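Local atomic coordinates of aldehyde dehydrogenase (Burkholderia vietnamiensis, PDB entry 5KF0), a protein that probably oxidises aldehydes to carboxylic acids with a nicotinamide dinucleotide as cofactor, as in the aldehyde dehydrogenase family, and is seen here with NADPH. Residues 74-88 with 110-124. Numbering follows the deposited sequence. Where two conformers were deposited one is given.
Sequences QAVLDHCVARFRERF and VTRLIDTFRVASEEA. With ACT (acetate ion), chain H.
F84 and F117 form a T-shaped (edge-to-face) pair: F84 CE2 stands over the centre of the F117 ring, with the planes at 88°. One face of F84 is covered by L113 in a CH-pi contact, L113 CD2 lying 4.0 Å from the F84 centroid. F117 is a knob among L77, C80, V81 and F84; L77 CD2 and C80 CB both reach its CD2 atom. I114 forms the next knob, among V81, F84, R85 and F88; its chi1 of -68° sets CG1 anti to the carbonyl carbon and sends it to F84 CB (3.7 Å), leaving CG2 to meet V81 CG1 and R85 NE, while CD1 touches R85 CG. F88 closes this end, with V110 CB over one face and T111 OG1 at the ring edge. Segments 74-86 and 110-123, on helices 70-86 and 103-123, run nearly antiparallel, their axes 8.6 Å apart at closest approach and at 160°. F117 and A120 lean on helix 164-178 and C80 on helix 192-202, both of the Rossmann-type cofactor-binding domain. At the other end the contact turns polar. S121 OG donates to D78 OD1 (2.6 Å) on the syn side of the carboxylate, tilted out of its plane, while Q74 NE2, at the end of an extended chain, hydrogen-bonds S121 O at 3.0 Å from above the carbonyl plane. D78 OD2 is bridged to R118 of the second subunit. R118 NH1 comes within 4.0 Å of R85 NH2, a like-charge approach probably eased by D78 of the second subunit, which forms the reciprocal salt bridge with R118 NH2.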
ATOM      1  N   GLN A  74      10.663  -4.143  19.048  1.00 11.45           N
ATOM      2  CA  GLN A  74      11.807  -3.529  18.384  1.00 12.30           C
ATOM      3  C   GLN A  74      13.032  -3.496  19.295  1.00 11.49           C
ATOM      4  O   GLN A  74      14.157  -3.758  18.847  1.00 13.32           O
ATOM      5  CB  GLN A  74      11.443  -2.117  17.934  1.00 14.01           C
ATOM      6  CG  GLN A  74      12.564  -1.441  17.150  1.00 13.25           C
ATOM      7  CD  GLN A  74      12.210  -0.024  16.742  1.00 13.76           C
ATOM      8  OE1 GLN A  74      11.947   0.825  17.585  1.00 14.14           O
ATOM      9  NE2 GLN A  74      12.193   0.232  15.439  1.00 11.48           N
ATOM     10  N   ALA A  75      12.841  -3.156  20.578  1.00 12.16           N
ATOM     11  CA  ALA A  75      13.978  -3.065  21.487  1.00 12.03           C
ATOM     12  C   ALA A  75      14.661  -4.414  21.662  1.00 11.85           C
ATOM     13  O   ALA A  75      15.891  -4.484  21.788  1.00 13.94           O
ATOM     14  CB  ALA A  75      13.526  -2.515  22.842  1.00 14.13           C
ATOM     15  N   VAL A  76      13.875  -5.496  21.700  1.00 13.47           N
ATOM     16  CA  VAL A  76      14.450  -6.839  21.770  1.00 10.81           C
ATOM     17  C   VAL A  76      15.310  -7.099  20.543  1.00 13.60           C
ATOM     18  O   VAL A  76      16.449  -7.571  20.648  1.00 12.87           O
ATOM     19  CB  VAL A  76      13.335  -7.893  21.911  1.00 12.84           C
ATOM     20  CG1 VAL A  76      13.896  -9.282  21.673  1.00 13.91           C
ATOM     21  CG2 VAL A  76      12.696  -7.806  23.304  1.00 16.25           C
ATOM     22  N   LEU A  77      14.786  -6.766  19.362  1.00 11.31           N
ATOM     23  CA  LEU A  77      15.543  -6.981  18.129  1.00 11.54           C
ATOM     24  C   LEU A  77      16.808  -6.128  18.100  1.00 15.64           C
ATOM     25  O   LEU A  77      17.872  -6.595  17.665  1.00 12.45           O
ATOM     26  CB  LEU A  77      14.652  -6.686  16.919  1.00 10.73           C
ATOM     27  CG  LEU A  77      13.535  -7.732  16.765  1.00 10.81           C
ATOM     28  CD1 LEU A  77      12.363  -7.197  15.924  1.00 11.83           C
ATOM     29  CD2 LEU A  77      14.088  -9.022  16.167  1.00 12.86           C
ATOM     30  N   ASP A  78      16.714  -4.881  18.572  1.00 12.63           N
ATOM     31  CA  ASP A  78      17.883  -4.007  18.604  1.00 10.73           C
ATOM     32  C   ASP A  78      18.946  -4.534  19.554  1.00 12.23           C
ATOM     33  O   ASP A  78      20.145  -4.388  19.286  1.00 13.77           O
ATOM     34  CB  ASP A  78      17.490  -2.593  19.024  1.00 11.95           C
ATOM     35  CG  ASP A  78      16.636  -1.894  17.997  1.00 15.91           C
ATOM     36  OD1 ASP A  78      16.702  -2.275  16.806  1.00 14.93           O
ATOM     37  OD2 ASP A  78      15.906  -0.954  18.381  1.00 16.50           O
ATOM     38  N   HIS A  79      18.530  -5.115  20.692  1.00 11.88           N
ATOM     39  CA  HIS A  79      19.496  -5.739  21.592  1.00 14.12           C
ATOM     40  C   HIS A  79      20.264  -6.848  20.889  1.00 14.94           C
ATOM     41  O   HIS A  79      21.486  -6.968  21.051  1.00 14.45           O
ATOM     42  CB  HIS A  79      18.807  -6.321  22.822  1.00 12.69           C
ATOM     43  CG  HIS A  79      19.758  -6.982  23.773  1.00 16.48           C
ATOM     44  ND1 HIS A  79      20.565  -6.268  24.633  1.00 24.55           N
ATOM     45  CD2 HIS A  79      20.046  -8.289  23.985  1.00 18.38           C
ATOM     46  CE1 HIS A  79      21.303  -7.106  25.340  1.00 21.78           C
ATOM     47  NE2 HIS A  79      21.002  -8.338  24.973  1.00 18.15           N
ATOM     48  N   CYS A  80      19.552  -7.678  20.119  1.00 12.62           N
ATOM     49  CA  CYS A  80      20.193  -8.727  19.336  1.00 12.35           C
ATOM     50  C   CYS A  80      21.206  -8.148  18.354  1.00 14.76           C
ATOM     51  O   CYS A  80      22.345  -8.618  18.279  1.00 13.99           O
ATOM     52  CB  CYS A  80      19.144  -9.542  18.585  1.00 11.57           C
ATOM     53  SG  CYS A  80      18.099 -10.547  19.676  1.00 14.88           S
ATOM     54  N   VAL A  81      20.797  -7.133  17.582  1.00 13.30           N
ATOM     55  CA  VAL A  81      21.706  -6.497  16.622  1.00 14.11           C
ATOM     56  C   VAL A  81      22.978  -6.032  17.315  1.00 17.01           C
ATOM     57  O   VAL A  81      24.098  -6.289  16.846  1.00 15.83           O
ATOM     58  CB  VAL A  81      21.010  -5.325  15.911  1.00 15.15           C
ATOM     59  CG1 VAL A  81      22.036  -4.502  15.109  1.00 17.06           C
ATOM     60  CG2 VAL A  81      19.913  -5.842  15.005  1.00 13.58           C
ATOM     61  N   ALA A  82      22.827  -5.326  18.438  1.00 14.84           N
ATOM     62  CA  ALA A  82      23.994  -4.802  19.139  1.00 14.89           C
ATOM     63  C   ALA A  82      24.904  -5.924  19.623  1.00 16.01           C
ATOM     64  O   ALA A  82      26.135  -5.820  19.531  1.00 17.07           O
ATOM     65  CB  ALA A  82      23.558  -3.937  20.319  1.00 15.50           C
ATOM     66  N   ARG A  83      24.321  -6.999  20.155  1.00 13.66           N
ATOM     67  CA  ARG A  83      25.137  -8.074  20.706  1.00 14.46           C
ATOM     68  C   ARG A  83      25.781  -8.911  19.608  1.00 14.76           C
ATOM     69  O   ARG A  83      26.901  -9.403  19.790  1.00 17.24           O
ATOM     70  CB  ARG A  83      24.291  -8.948  21.645  1.00 14.90           C
ATOM     71  CG  ARG A  83      23.805  -8.215  22.904  1.00 14.80           C
ATOM     72  CD  ARG A  83      24.906  -8.056  23.973  1.00 19.86           C
ATOM     73  NE  ARG A  83      25.145  -9.331  24.635  1.00 25.62           N
ATOM     74  CZ  ARG A  83      26.331  -9.930  24.737  1.00 31.09           C
ATOM     75  NH1 ARG A  83      27.425  -9.354  24.251  1.00 28.61           N
ATOM     76  NH2 ARG A  83      26.420 -11.105  25.344  1.00 29.02           N
ATOM     77  N   PHE A  84      25.105  -9.079  18.466  1.00 14.79           N
ATOM     78  CA  PHE A  84      25.723  -9.804  17.357  1.00 14.68           C
ATOM     79  C   PHE A  84      26.930  -9.039  16.826  1.00 21.20           C
ATOM     80  O   PHE A  84      27.950  -9.638  16.464  1.00 18.64           O
ATOM     81  CB  PHE A  84      24.713 -10.053  16.230  1.00 14.39           C
ATOM     82  CG  PHE A  84      23.535 -10.912  16.624  1.00 12.95           C
ATOM     83  CD1 PHE A  84      23.603 -11.787  17.709  1.00 15.95           C
ATOM     84  CD2 PHE A  84      22.352 -10.836  15.898  1.00 14.64           C
ATOM     85  CE1 PHE A  84      22.494 -12.571  18.062  1.00 15.09           C
ATOM     86  CE2 PHE A  84      21.247 -11.606  16.231  1.00 13.63           C
ATOM     87  CZ  PHE A  84      21.317 -12.482  17.305  1.00 13.72           C
ATOM     88  N   ARG A  85      26.836  -7.711  16.780  1.00 16.35           N
ATOM     89  CA  ARG A  85      27.998  -6.907  16.409  1.00 15.44           C
ATOM     90  C   ARG A  85      29.124  -7.068  17.421  1.00 18.54           C
ATOM     91  O   ARG A  85      30.297  -7.198  17.045  1.00 19.21           O
ATOM     92  CB  ARG A  85      27.605  -5.438  16.292  1.00 17.59           C
ATOM     93  CG  ARG A  85      26.748  -5.132  15.085  1.00 18.10           C
ATOM     94  CD  ARG A  85      26.233  -3.708  15.126  1.00 27.10           C
ATOM     95  NE  ARG A  85      25.619  -3.360  13.851  1.00 27.43           N
ATOM     96  CZ  ARG A  85      24.756  -2.369  13.688  1.00 32.78           C
ATOM     97  NH1 ARG A  85      24.401  -1.627  14.728  1.00 35.06           N
ATOM     98  NH2 ARG A  85      24.247  -2.126  12.490  1.00 31.09           N
ATOM     99  N   GLU A  86      28.787  -7.065  18.714  1.00 18.01           N
ATOM    100  CA  GLU A  86      29.807  -7.252  19.746  1.00 18.02           C
ATOM    101  C   GLU A  86      30.479  -8.615  19.629  1.00 20.25           C
ATOM    102  O   GLU A  86      31.684  -8.743  19.880  1.00 21.49           O
ATOM    103  CB  GLU A  86      29.194  -7.096  21.137  1.00 21.67           C
ATOM    104  CG  GLU A  86      28.867  -5.662  21.519  1.00 30.02           C
ATOM    105  CD  GLU A  86      28.231  -5.553  22.894  1.00 37.66           C
ATOM    106  OE1 GLU A  86      28.118  -6.587  23.591  1.00 26.28           O
ATOM    107  OE2 GLU A  86      27.844  -4.428  23.275  1.00 39.48           O
ATOM    108  N   ARG A  87      29.719  -9.641  19.251  1.00 15.91           N
ATOM    109  CA  ARG A  87      30.193 -11.019  19.235  1.00 16.97           C
ATOM    110  C   ARG A  87      30.463 -11.510  17.816  1.00 17.54           C
ATOM    111  O   ARG A  87      30.413 -12.713  17.547  1.00 16.21           O
ATOM    112  CB  ARG A  87      29.184 -11.917  19.950  1.00 15.46           C
ATOM    113  CG  ARG A  87      28.984 -11.499  21.411  1.00 17.22           C
ATOM    114  CD  ARG A  87      27.896 -12.300  22.118  1.00 21.60           C
ATOM    115  NE  ARG A  87      28.285 -13.689  22.319  1.00 20.02           N
ATOM    116  CZ  ARG A  87      27.631 -14.537  23.105  1.00 23.01           C
ATOM    117  NH1 ARG A  87      26.559 -14.135  23.771  1.00 23.16           N
ATOM    118  NH2 ARG A  87      28.062 -15.787  23.239  1.00 22.97           N
ATOM    119  N   PHE A  88      30.783 -10.573  16.915  1.00 17.07           N
ATOM    120  CA  PHE A  88      30.886 -10.868  15.488  1.00 18.02           C
ATOM    121  C   PHE A  88      31.900 -11.973  15.214  1.00 18.89           C
ATOM    122  O   PHE A  88      31.598 -12.951  14.514  1.00 17.53           O
ATOM    123  CB  PHE A  88      31.258  -9.585  14.742  1.00 13.00           C
ATOM    124  CG  PHE A  88      31.246  -9.718  13.247  1.00 17.29           C
ATOM    125  CD1 PHE A  88      30.128  -9.348  12.517  1.00 18.80           C
ATOM    126  CD2 PHE A  88      32.360 -10.193  12.570  1.00 17.25           C
ATOM    127  CE1 PHE A  88      30.115  -9.464  11.135  1.00 19.93           C
ATOM    128  CE2 PHE A  88      32.356 -10.303  11.188  1.00 20.22           C
ATOM    129  CZ  PHE A  88      31.237  -9.949  10.474  1.00 18.20           C
ATOM    130  N   VAL A 110      27.506 -13.665   9.089  1.00 12.67           N
ATOM    131  CA  VAL A 110      27.213 -12.919  10.313  1.00 11.84           C
ATOM    132  C   VAL A 110      26.743 -11.508   9.969  1.00 13.82           C
ATOM    133  O   VAL A 110      25.829 -10.972  10.602  1.00 11.96           O
ATOM    134  CB  VAL A 110      28.434 -12.918  11.254  1.00 12.67           C
ATOM    135  CG1 VAL A 110      28.115 -12.155  12.549  1.00 13.80           C
ATOM    136  CG2 VAL A 110      28.844 -14.355  11.587  1.00 14.55           C
ATOM    137  N   THR A 111      27.340 -10.890   8.947  1.00 13.93           N
ATOM    138  CA  THR A 111      26.838  -9.593   8.497  1.00 14.22           C
ATOM    139  C   THR A 111      25.381  -9.696   8.062  1.00 16.36           C
ATOM    140  O   THR A 111      24.567  -8.818   8.372  1.00 14.13           O
ATOM    141  CB  THR A 111      27.708  -9.059   7.360  1.00 16.94           C
ATOM    142  OG1 THR A 111      29.046  -8.871   7.840  1.00 17.86           O
ATOM    143  CG2 THR A 111      27.166  -7.736   6.824  1.00 18.23           C
ATOM    144  N   ARG A 112      25.027 -10.781   7.375  1.00 12.91           N
ATOM    145  CA  ARG A 112      23.647 -10.993   6.940  0.53 11.82           C
ATOM    146  C   ARG A 112      22.716 -11.206   8.125  1.00 13.85           C
ATOM    147  O   ARG A 112      21.577 -10.720   8.134  1.00 13.21           O
ATOM    148  CB  ARG A 112      23.582 -12.202   6.004  0.53 10.53           C
ATOM    149  CG  ARG A 112      24.291 -12.005   4.679  0.53 14.18           C
ATOM    150  CD  ARG A 112      23.416 -11.258   3.686  0.53 13.95           C
ATOM    151  NE  ARG A 112      22.173 -11.977   3.405  0.53 15.80           N
ATOM    152  CZ  ARG A 112      22.082 -13.038   2.611  0.53 16.85           C
ATOM    153  NH1 ARG A 112      23.166 -13.506   2.001  0.53 21.88           N
ATOM    154  NH2 ARG A 112      20.911 -13.638   2.426  0.53 15.53           N
ATOM    155  N   LEU A 113      23.179 -11.961   9.127  1.00 10.94           N
ATOM    156  CA  LEU A 113      22.402 -12.171  10.350  1.00  9.92           C
ATOM    157  C   LEU A 113      22.013 -10.834  10.968  1.00 14.07           C
ATOM    158  O   LEU A 113      20.861 -10.620  11.360  1.00 11.63           O
ATOM    159  CB  LEU A 113      23.230 -12.994  11.348  1.00 10.86           C
ATOM    160  CG  LEU A 113      22.788 -12.973  12.825  1.00 10.76           C
ATOM    161  CD1 LEU A 113      21.445 -13.686  13.020  1.00 10.74           C
ATOM    162  CD2 LEU A 113      23.854 -13.587  13.742  1.00 12.97           C
ATOM    163  N   ILE A 114      22.986  -9.927  11.070  1.00 13.51           N
ATOM    164  CA  ILE A 114      22.731  -8.589  11.594  1.00 12.61           C
ATOM    165  C   ILE A 114      21.771  -7.827  10.684  1.00 13.01           C
ATOM    166  O   ILE A 114      20.821  -7.193  11.161  1.00 15.84           O
ATOM    167  CB  ILE A 114      24.061  -7.836  11.786  1.00 15.27           C
ATOM    168  CG1 ILE A 114      24.858  -8.479  12.916  1.00 15.42           C
ATOM    169  CG2 ILE A 114      23.797  -6.369  12.092  1.00 15.98           C
ATOM    170  CD1 ILE A 114      26.361  -8.204  12.853  1.00 16.28           C
ATOM    171  N   ASP A 115      21.995  -7.891   9.363  1.00 12.76           N
ATOM    172  CA  ASP A 115      21.103  -7.252   8.395  1.00 13.61           C
ATOM    173  C   ASP A 115      19.666  -7.727   8.575  1.00 14.07           C
ATOM    174  O   ASP A 115      18.723  -6.925   8.569  1.00 11.81           O
ATOM    175  CB  ASP A 115      21.547  -7.553   6.953  1.00 16.47           C
ATOM    176  CG  ASP A 115      22.821  -6.815   6.527  1.00 35.59           C
ATOM    177  OD1 ASP A 115      23.246  -5.849   7.188  1.00 28.71           O
ATOM    178  OD2 ASP A 115      23.390  -7.216   5.483  1.00 39.72           O
ATOM    179  N   THR A 116      19.477  -9.041   8.720  1.00 10.29           N
ATOM    180  CA  THR A 116      18.131  -9.599   8.822  1.00 10.24           C
ATOM    181  C   THR A 116      17.429  -9.122  10.089  1.00 10.04           C
ATOM    182  O   THR A 116      16.257  -8.725  10.047  1.00  9.99           O
ATOM    183  CB  THR A 116      18.214 -11.129   8.762  1.00 11.72           C
ATOM    184  OG1 THR A 116      18.772 -11.513   7.499  1.00 11.34           O
ATOM    185  CG2 THR A 116      16.838 -11.785   8.931  1.00 11.41           C
ATOM    186  N   PHE A 117      18.129  -9.131  11.228  1.00  9.52           N
ATOM    187  CA  PHE A 117      17.525  -8.595  12.446  1.00  9.09           C
ATOM    188  C   PHE A 117      17.263  -7.100  12.346  1.00 10.92           C
ATOM    189  O   PHE A 117      16.279  -6.608  12.919  1.00 11.62           O
ATOM    190  CB  PHE A 117      18.407  -8.906  13.664  1.00 10.11           C
ATOM    191  CG  PHE A 117      18.101 -10.238  14.287  1.00  9.22           C
ATOM    192  CD1 PHE A 117      18.493 -11.419  13.660  1.00 11.37           C
ATOM    193  CD2 PHE A 117      17.419 -10.317  15.493  1.00 11.41           C
ATOM    194  CE1 PHE A 117      18.185 -12.662  14.228  1.00 11.33           C
ATOM    195  CE2 PHE A 117      17.124 -11.557  16.072  1.00 13.11           C
ATOM    196  CZ  PHE A 117      17.509 -12.723  15.435  1.00 12.84           C
ATOM    197  N   ARG A 118      18.115  -6.355  11.637  1.00  9.47           N
ATOM    198  CA  ARG A 118      17.875  -4.923  11.512  0.64  9.65           C
ATOM    199  C   ARG A 118      16.632  -4.641  10.673  1.00 11.53           C
ATOM    200  O   ARG A 118      15.851  -3.741  11.006  1.00 11.82           O
ATOM    201  CB  ARG A 118      19.090  -4.218  10.919  0.64 11.92           C
ATOM    202  CG  ARG A 118      18.856  -2.734  10.823  0.64 15.41           C
ATOM    203  CD  ARG A 118      20.109  -1.941  10.604  0.64 18.54           C
ATOM    204  NE  ARG A 118      19.789  -0.535  10.790  0.64 24.47           N
ATOM    205  CZ  ARG A 118      20.639   0.467  10.619  0.64 16.13           C
ATOM    206  NH1 ARG A 118      21.899   0.234  10.252  0.64 18.88           N
ATOM    207  NH2 ARG A 118      20.224   1.702  10.829  0.64 11.65           N
ATOM    208  N   VAL A 119      16.423  -5.396   9.584  1.00  9.33           N
ATOM    209  CA  VAL A 119      15.177  -5.232   8.827  1.00 10.71           C
ATOM    210  C   VAL A 119      13.978  -5.527   9.721  1.00 11.74           C
ATOM    211  O   VAL A 119      12.961  -4.815   9.687  1.00 10.76           O
ATOM    212  CB  VAL A 119      15.156  -6.127   7.573  1.00 10.81           C
ATOM    213  CG1 VAL A 119      13.815  -6.014   6.848  1.00 11.45           C
ATOM    214  CG2 VAL A 119      16.283  -5.785   6.627  1.00  9.70           C
ATOM    215  N   ALA A 120      14.069  -6.591  10.522  1.00  9.84           N
ATOM    216  CA  ALA A 120      12.971  -6.923  11.423  1.00 10.58           C
ATOM    217  C   ALA A 120      12.731  -5.813  12.443  1.00 10.53           C
ATOM    218  O   ALA A 120      11.577  -5.515  12.773  1.00 10.31           O
ATOM    219  CB  ALA A 120      13.246  -8.249  12.129  1.00 10.91           C
ATOM    220  N   SER A 121      13.803  -5.209  12.975  1.00 11.22           N
ATOM    221  CA  SER A 121      13.636  -4.094  13.906  1.00  9.93           C
ATOM    222  C   SER A 121      12.838  -2.958  13.270  1.00 10.97           C
ATOM    223  O   SER A 121      11.955  -2.378  13.911  1.00 12.99           O
ATOM    224  CB  SER A 121      15.006  -3.590  14.371  1.00 12.82           C
ATOM    225  OG  SER A 121      14.879  -2.325  15.006  1.00 15.91           O
ATOM    226  N   GLU A 122      13.133  -2.638  12.008  1.00  9.74           N
ATOM    227  CA  GLU A 122      12.384  -1.610  11.290  1.00 11.23           C
ATOM    228  C   GLU A 122      10.930  -2.016  11.073  1.00 12.68           C
ATOM    229  O   GLU A 122      10.015  -1.207  11.282  1.00 13.83           O
ATOM    230  CB  GLU A 122      13.060  -1.317   9.944  1.00 10.92           C
ATOM    231  CG  GLU A 122      14.485  -0.799  10.063  1.00 11.88           C
ATOM    232  CD  GLU A 122      15.208  -0.823   8.722  1.00 17.90           C
ATOM    233  OE1 GLU A 122      14.572  -1.204   7.714  1.00 22.21           O
ATOM    234  OE2 GLU A 122      16.403  -0.470   8.674  1.00 19.76           O
ATOM    235  N   GLU A 123      10.693  -3.259  10.638  1.00 12.39           N
ATOM    236  CA  GLU A 123       9.333  -3.672  10.316  1.00 12.60           C
ATOM    237  C   GLU A 123       8.481  -3.844  11.564  1.00  9.73           C
ATOM    238  O   GLU A 123       7.251  -3.740  11.479  1.00 13.70           O
ATOM    239  CB  GLU A 123       9.335  -4.968   9.496  1.00 11.70           C
ATOM    240  CG  GLU A 123       9.985  -4.829   8.112  1.00 11.76           C
ATOM    241  CD  GLU A 123       9.162  -3.983   7.143  1.00 15.48           C
ATOM    242  OE1 GLU A 123       7.969  -3.726   7.423  1.00 14.47           O
ATOM    243  OE2 GLU A 123       9.713  -3.576   6.098  1.00 14.09           O
ATOM    244  N   ALA A 124       9.106  -4.052  12.728  1.00 11.04           N
ATOM    245  CA  ALA A 124       8.334  -4.302  13.943  1.00 13.26           C
ATOM    246  C   ALA A 124       7.427  -3.133  14.307  1.00 12.03           C
ATOM    247  O   ALA A 124       6.409  -3.331  14.981  1.00 12.53           O
ATOM    248  CB  ALA A 124       9.278  -4.595  15.115  1.00 13.82           C
TER
HETATM  249  C   ACT H 504      20.455 -17.165   0.992  0.82 28.33           C
HETATM  250  O   ACT H 504      21.475 -16.470   0.712  0.82 22.49           O
HETATM  251  OXT ACT H 504      19.873 -16.925   2.074  0.82 22.33           O
HETATM  252  CH3 ACT H 504      19.931 -18.236   0.088  0.82 28.92           C